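Local coordinates for single-stranded DNA-binding protein (Thermoanaerobacter tengcongensis, PDB 4GS3) that probably binds single-stranded DNA through its N-terminal oligonucleotide/oligosaccharide-binding domain, the part of the longer primosomal protein PriB held here, at residues G69-Y81 with L93-E107. Residues are numbered along the deposited sequence; the frame is centred on the assembly and turned at random.
Sequences GTRVKIEGQLRSY and LILTVFARDISVVPE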
loop_
_atom_site.group_PDB
_atom_site.type_symbol
_atom_site.label_atom_id
_atom_site.label_comp_id
_atom_site.label_asym_id
_atom_site.label_seq_id
_atom_site.Cartn_x
_atom_site.Cartn_y
_atom_site.Cartn_z
ATOM N N GLY A 69 -5.495 5.283 9.649
ATOM C CA GLY A 69 -5.299 4.731 10.936
ATOM C C GLY A 69 -5.386 3.216 10.990
ATOM O O GLY A 69 -4.984 2.639 11.961
ATOM N N THR A 70 -5.897 2.604 9.923
ATOM C CA THR A 70 -5.972 1.133 9.877
ATOM C C THR A 70 -4.565 0.555 9.860
ATOM O O THR A 70 -3.709 1.034 9.106
ATOM C CB THR A 70 -6.721 0.693 8.592
ATOM O OG1 THR A 70 -8.017 1.257 8.579
ATOM C CG2 THR A 70 -6.839 -0.812 8.453
ATOM N N ARG A 71 -4.329 -0.491 10.646
ATOM C CA ARG A 71 -3.032 -1.162 10.674
ATOM C C ARG A 71 -3.108 -2.375 9.754
ATOM O O ARG A 71 -4.070 -3.124 9.796
ATOM C CB ARG A 71 -2.707 -1.584 12.096
ATOM C CG ARG A 71 -1.280 -2.009 12.246
ATOM C CD ARG A 71 -1.050 -2.389 13.678
ATOM N NE ARG A 71 0.334 -2.678 13.926
ATOM C CZ ARG A 71 0.773 -3.573 14.807
ATOM N NH1 ARG A 71 -0.018 -4.361 15.517
ATOM N NH2 ARG A 71 2.071 -3.675 14.962
ATOM N N VAL A 72 -2.050 -2.557 8.964
ATOM C CA VAL A 72 -2.029 -3.588 7.938
ATOM C C VAL A 72 -0.635 -4.206 7.864
ATOM O O VAL A 72 0.373 -3.586 8.163
ATOM C CB VAL A 72 -2.435 -3.044 6.571
ATOM C CG1 VAL A 72 -3.845 -2.553 6.553
ATOM C CG2 VAL A 72 -1.500 -1.937 6.088
ATOM N N LYS A 73 -0.638 -5.450 7.393
ATOM C CA LYS A 73 0.567 -6.094 6.871
ATOM C C LYS A 73 0.392 -6.208 5.366
ATOM O O LYS A 73 -0.636 -6.739 4.895
ATOM C CB LYS A 73 0.797 -7.455 7.475
ATOM C CG LYS A 73 2.035 -8.156 6.970
ATOM C CD LYS A 73 2.283 -9.471 7.644
ATOM C CE LYS A 73 3.526 -10.139 7.196
ATOM N NZ LYS A 73 3.717 -11.514 7.739
ATOM N N ILE A 74 1.373 -5.745 4.600
ATOM C CA ILE A 74 1.366 -5.772 3.166
ATOM C C ILE A 74 2.547 -6.556 2.661
ATOM O O ILE A 74 3.673 -6.364 3.162
ATOM C CB ILE A 74 1.415 -4.363 2.562
ATOM C CG1 ILE A 74 0.140 -3.600 2.976
ATOM C CG2 ILE A 74 1.597 -4.321 1.079
ATOM C CD1 ILE A 74 0.173 -2.148 2.708
ATOM N N GLU A 75 2.332 -7.404 1.673
ATOM C CA GLU A 75 3.374 -7.976 0.870
ATOM C C GLU A 75 3.190 -7.461 -0.545
ATOM O O GLU A 75 2.079 -7.473 -1.068
ATOM C CB GLU A 75 3.422 -9.507 0.831
ATOM C CG GLU A 75 4.762 -10.020 0.230
ATOM C CD GLU A 75 4.959 -10.035 -1.253
ATOM O OE1 GLU A 75 6.101 -9.938 -1.759
ATOM O OE2 GLU A 75 3.927 -10.085 -1.987
ATOM N N GLY A 76 4.271 -7.093 -1.222
ATOM C CA GLY A 76 4.173 -6.676 -2.588
ATOM C C GLY A 76 5.517 -6.545 -3.273
ATOM O O GLY A 76 6.514 -6.988 -2.781
ATOM N N GLN A 77 5.454 -5.955 -4.433
ATOM C CA GLN A 77 6.567 -5.826 -5.352
ATOM C C GLN A 77 6.962 -4.365 -5.419
ATOM O O GLN A 77 6.067 -3.513 -5.605
ATOM C CB GLN A 77 6.128 -6.287 -6.742
ATOM C CG GLN A 77 7.181 -6.412 -7.810
ATOM C CD GLN A 77 6.612 -6.953 -9.117
ATOM O OE1 GLN A 77 5.566 -6.484 -9.561
ATOM N NE2 GLN A 77 7.223 -7.955 -9.659
ATOM N N LEU A 78 8.232 -4.011 -5.337
ATOM C CA LEU A 78 8.638 -2.620 -5.485
ATOM C C LEU A 78 8.733 -2.338 -6.985
ATOM O O LEU A 78 9.549 -2.942 -7.678
ATOM C CB LEU A 78 9.970 -2.338 -4.802
ATOM C CG LEU A 78 10.415 -0.907 -4.713
ATOM C CD1 LEU A 78 9.413 -0.047 -3.933
ATOM C CD2 LEU A 78 11.801 -0.791 -4.064
ATOM N N ARG A 79 7.892 -1.424 -7.462
ATOM C CA ARG A 79 7.797 -1.112 -8.876
ATOM C C ARG A 79 8.195 0.316 -9.162
ATOM O O ARG A 79 7.889 1.235 -8.403
ATOM C CB ARG A 79 6.363 -1.318 -9.400
ATOM C CG ARG A 79 5.922 -2.739 -9.440
ATOM C CD ARG A 79 4.581 -2.888 -10.178
ATOM N NE ARG A 79 4.176 -4.266 -10.251
ATOM C CZ ARG A 79 3.132 -4.683 -10.991
ATOM N NH1 ARG A 79 2.455 -3.810 -11.719
ATOM N NH2 ARG A 79 2.843 -5.968 -10.962
ATOM N N SER A 80 8.841 0.492 -10.316
ATOM C CA SER A 80 8.933 1.791 -10.941
ATOM C C SER A 80 7.953 1.785 -12.114
ATOM O O SER A 80 7.754 0.765 -12.782
ATOM C CB SER A 80 10.361 2.081 -11.392
ATOM O OG SER A 80 10.858 1.145 -12.331
ATOM N N TYR A 81 7.363 2.975 -12.344
ATOM C CA TYR A 81 6.510 3.076 -13.528
ATOM C C TYR A 81 6.455 4.529 -13.961
ATOM O O TYR A 81 6.633 5.437 -13.199
ATOM C CB TYR A 81 5.114 2.470 -13.314
ATOM C CG TYR A 81 4.236 3.270 -12.397
ATOM C CD1 TYR A 81 4.380 3.303 -11.010
ATOM C CD2 TYR A 81 3.241 4.047 -12.930
ATOM C CE1 TYR A 81 3.543 4.077 -10.216
ATOM C CE2 TYR A 81 2.398 4.811 -12.148
ATOM C CZ TYR A 81 2.560 4.836 -10.778
ATOM O OH TYR A 81 1.701 5.581 -10.059
ATOM N N LEU A 93 8.442 9.360 -13.506
ATOM C CA LEU A 93 8.657 8.067 -12.913
ATOM C C LEU A 93 8.303 8.083 -11.430
ATOM O O LEU A 93 8.749 8.955 -10.685
ATOM C CB LEU A 93 10.118 7.604 -13.070
ATOM C CG LEU A 93 10.270 6.111 -12.867
ATOM C CD1 LEU A 93 9.860 5.426 -14.172
ATOM C CD2 LEU A 93 11.678 5.732 -12.653
ATOM N N ILE A 94 7.496 7.132 -11.046
ATOM C CA ILE A 94 6.989 6.967 -9.681
ATOM C C ILE A 94 7.413 5.594 -9.196
ATOM O O ILE A 94 7.401 4.617 -9.935
ATOM C CB ILE A 94 5.475 7.199 -9.625
ATOM C CG1 ILE A 94 5.112 8.600 -10.143
ATOM C CG2 ILE A 94 4.914 6.914 -8.254
ATOM C CD1 ILE A 94 5.525 9.724 -9.279
ATOM N N LEU A 95 7.722 5.519 -7.905
ATOM C CA LEU A 95 7.941 4.255 -7.218
ATOM C C LEU A 95 6.739 3.942 -6.375
ATOM O O LEU A 95 6.124 4.829 -5.735
ATOM C CB LEU A 95 9.150 4.380 -6.278
ATOM C CG LEU A 95 10.461 4.498 -7.026
ATOM C CD1 LEU A 95 11.560 4.976 -6.123
ATOM C CD2 LEU A 95 10.856 3.162 -7.618
ATOM N N THR A 96 6.396 2.659 -6.304
ATOM C CA THR A 96 5.330 2.217 -5.427
ATOM C C THR A 96 5.562 0.803 -4.991
ATOM O O THR A 96 6.180 0.013 -5.735
ATOM C CB THR A 96 3.950 2.406 -6.136
ATOM O OG1 THR A 96 2.966 2.350 -5.087
ATOM C CG2 THR A 96 3.705 1.361 -7.208
ATOM N N VAL A 97 5.010 0.442 -3.848
ATOM C CA VAL A 97 4.904 -0.943 -3.430
ATOM C C VAL A 97 3.567 -1.409 -3.974
ATOM O O VAL A 97 2.506 -1.007 -3.472
ATOM C CB VAL A 97 5.016 -1.095 -1.930
ATOM C CG1 VAL A 97 4.842 -2.591 -1.570
ATOM C CG2 VAL A 97 6.317 -0.543 -1.386
ATOM N N PHE A 98 3.601 -2.265 -4.978
ATOM C CA PHE A 98 2.421 -2.794 -5.618
ATOM C C PHE A 98 1.991 -4.011 -4.823
ATOM O O PHE A 98 2.655 -5.044 -4.808
ATOM C CB PHE A 98 2.727 -3.144 -7.071
ATOM C CG PHE A 98 1.516 -3.463 -7.891
ATOM C CD1 PHE A 98 0.782 -2.449 -8.484
ATOM C CD2 PHE A 98 1.136 -4.749 -8.095
ATOM C CE1 PHE A 98 -0.302 -2.719 -9.271
ATOM C CE2 PHE A 98 0.022 -5.052 -8.880
ATOM C CZ PHE A 98 -0.703 -4.025 -9.459
ATOM N N ALA A 99 0.845 -3.890 -4.116
ATOM C CA ALA A 99 0.446 -4.888 -3.172
ATOM C C ALA A 99 0.002 -6.164 -3.878
ATOM O O ALA A 99 -0.716 -6.136 -4.850
ATOM C CB ALA A 99 -0.692 -4.347 -2.290
ATOM N N ARG A 100 0.458 -7.274 -3.310
ATOM C CA ARG A 100 -0.024 -8.603 -3.685
ATOM C C ARG A 100 -0.899 -9.184 -2.591
ATOM O O ARG A 100 -1.769 -10.025 -2.910
ATOM C CB ARG A 100 1.180 -9.517 -3.980
ATOM C CG ARG A 100 1.781 -9.088 -5.287
ATOM C CD ARG A 100 2.831 -10.109 -5.674
ATOM N NE ARG A 100 4.103 -9.954 -4.882
ATOM C CZ ARG A 100 5.332 -9.869 -5.384
ATOM N NH1 ARG A 100 6.382 -9.759 -4.594
ATOM N NH2 ARG A 100 5.558 -9.911 -6.691
ATOM N N ASP A 101 -0.691 -8.844 -1.336
ATOM C CA ASP A 101 -1.443 -9.371 -0.230
ATOM C C ASP A 101 -1.541 -8.295 0.802
ATOM O O ASP A 101 -0.594 -7.522 1.019
ATOM C CB ASP A 101 -0.784 -10.620 0.391
ATOM C CG ASP A 101 -1.767 -11.117 1.467
ATOM O OD1 ASP A 101 -2.965 -11.296 1.218
ATOM O OD2 ASP A 101 -1.390 -11.303 2.622
ATOM N N ILE A 102 -2.719 -8.194 1.424
ATOM C CA ILE A 102 -2.925 -7.239 2.492
ATOM C C ILE A 102 -3.786 -7.927 3.558
ATOM O O ILE A 102 -4.739 -8.647 3.209
ATOM C CB ILE A 102 -3.514 -5.917 2.025
ATOM C CG1 ILE A 102 -3.495 -4.805 3.125
ATOM C CG2 ILE A 102 -4.907 -6.090 1.451
ATOM C CD1 ILE A 102 -3.560 -3.385 2.564
ATOM N N SER A 103 -3.444 -7.705 4.803
ATOM C CA SER A 103 -4.243 -8.171 5.912
ATOM C C SER A 103 -4.355 -7.032 6.927
ATOM O O SER A 103 -3.364 -6.456 7.358
ATOM C CB SER A 103 -3.580 -9.362 6.581
ATOM O OG SER A 103 -3.467 -10.470 5.764
ATOM N N VAL A 104 -5.567 -6.751 7.359
ATOM C CA VAL A 104 -5.832 -5.783 8.423
ATOM C C VAL A 104 -5.591 -6.506 9.730
ATOM O O VAL A 104 -6.059 -7.615 9.944
ATOM C CB VAL A 104 -7.240 -5.191 8.338
ATOM C CG1 VAL A 104 -7.492 -4.224 9.484
ATOM C CG2 VAL A 104 -7.463 -4.409 7.024
ATOM N N VAL A 105 -4.867 -5.846 10.646
ATOM C CA VAL A 105 -4.523 -6.408 11.937
ATOM C C VAL A 105 -4.917 -5.436 13.043
ATOM O O VAL A 105 -5.008 -4.225 12.828
ATOM C CB VAL A 105 -3.037 -6.783 12.011
ATOM C CG1 VAL A 105 -2.719 -7.844 10.981
ATOM C CG2 VAL A 105 -2.133 -5.578 11.882
ATOM N N PRO A 106 -5.100 -5.934 14.272
ATOM C CA PRO A 106 -5.377 -5.033 15.387
ATOM C C PRO A 106 -4.135 -4.304 15.842
ATOM O O PRO A 106 -2.984 -4.613 15.478
ATOM C CB PRO A 106 -5.963 -5.975 16.446
ATOM C CG PRO A 106 -5.428 -7.304 16.134
ATOM C CD PRO A 106 -5.165 -7.343 14.672
ATOM N N GLU A 107 -4.359 -3.318 16.681
ATOM C CA GLU A 107 -3.289 -2.610 17.356
ATOM C C GLU A 107 -2.603 -3.365 18.478
ATOM O O GLU A 107 -1.403 -3.153 18.710
ATOM C CB GLU A 107 -3.836 -1.275 17.922
ATOM C CG GLU A 107 -4.020 -0.340 16.712
ATOM C CD GLU A 107 -3.574 1.042 17.053
ATOM O OE1 GLU A 107 -4.496 1.846 16.897
ATOM O OE2 GLU A 107 -2.398 1.241 17.415
ATOM O OXT GLU A 107 -3.358 -4.245 19.159
HETATM O O HOH W 1 -5.364 0.636 13.881
HETATM O O HOH W 2 -4.217 4.014 14.450
HETATM O O HOH W 3 -6.373 -1.877 12.239
HETATM O O HOH W 4 0.320 -5.432 18.306
HETATM O O HOH W 5 -0.303 -9.573 4.091
#
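Arg-100 grips the Glu-75 carboxylate side-on, NE to OE2 and NH1 to OE1, both bonds 2.9 Å and nearly straight. Each oxygen offers its syn lone pair and the two flat groups are almost coplanar, 2° apart. A bend in the Glu-75 chain (chi2 -80°) brings its carboxylate up to this partner, while Gln-77 CB rests over one face of the guanidinium, near its rim. At the backbone of the same residues, Glu-75 O accepts from both Arg-100 N (2.8 Å) and Asp-101 N (3.1 Å), the mark of a classic beta bulge. With an alanine at Arg-100, the Glu-75 carboxylate is likely to lose its charged mate, and Gln-77 CB the flat group it packs on. Farther along the same face, the Arg-79 guanidinium lies flat on the Phe-98 ring as a cation-pi stack, CZ 3.7 Å from the ring centroid, and its NE is held by Gln-77 OE1 at 2.7 Å. On the other face Ile-74 CG1 meets Ile-102 CD1 at 3.7 Å, beside Ile-54 and Ile-56. Asn-12 O also binds Arg-100 NH1, and Thr-13 OG1 Glu-75 OE1. This is a long antiparallel hairpin, bulged midway where strand 93-105 turns a corner, as suits an OB fold.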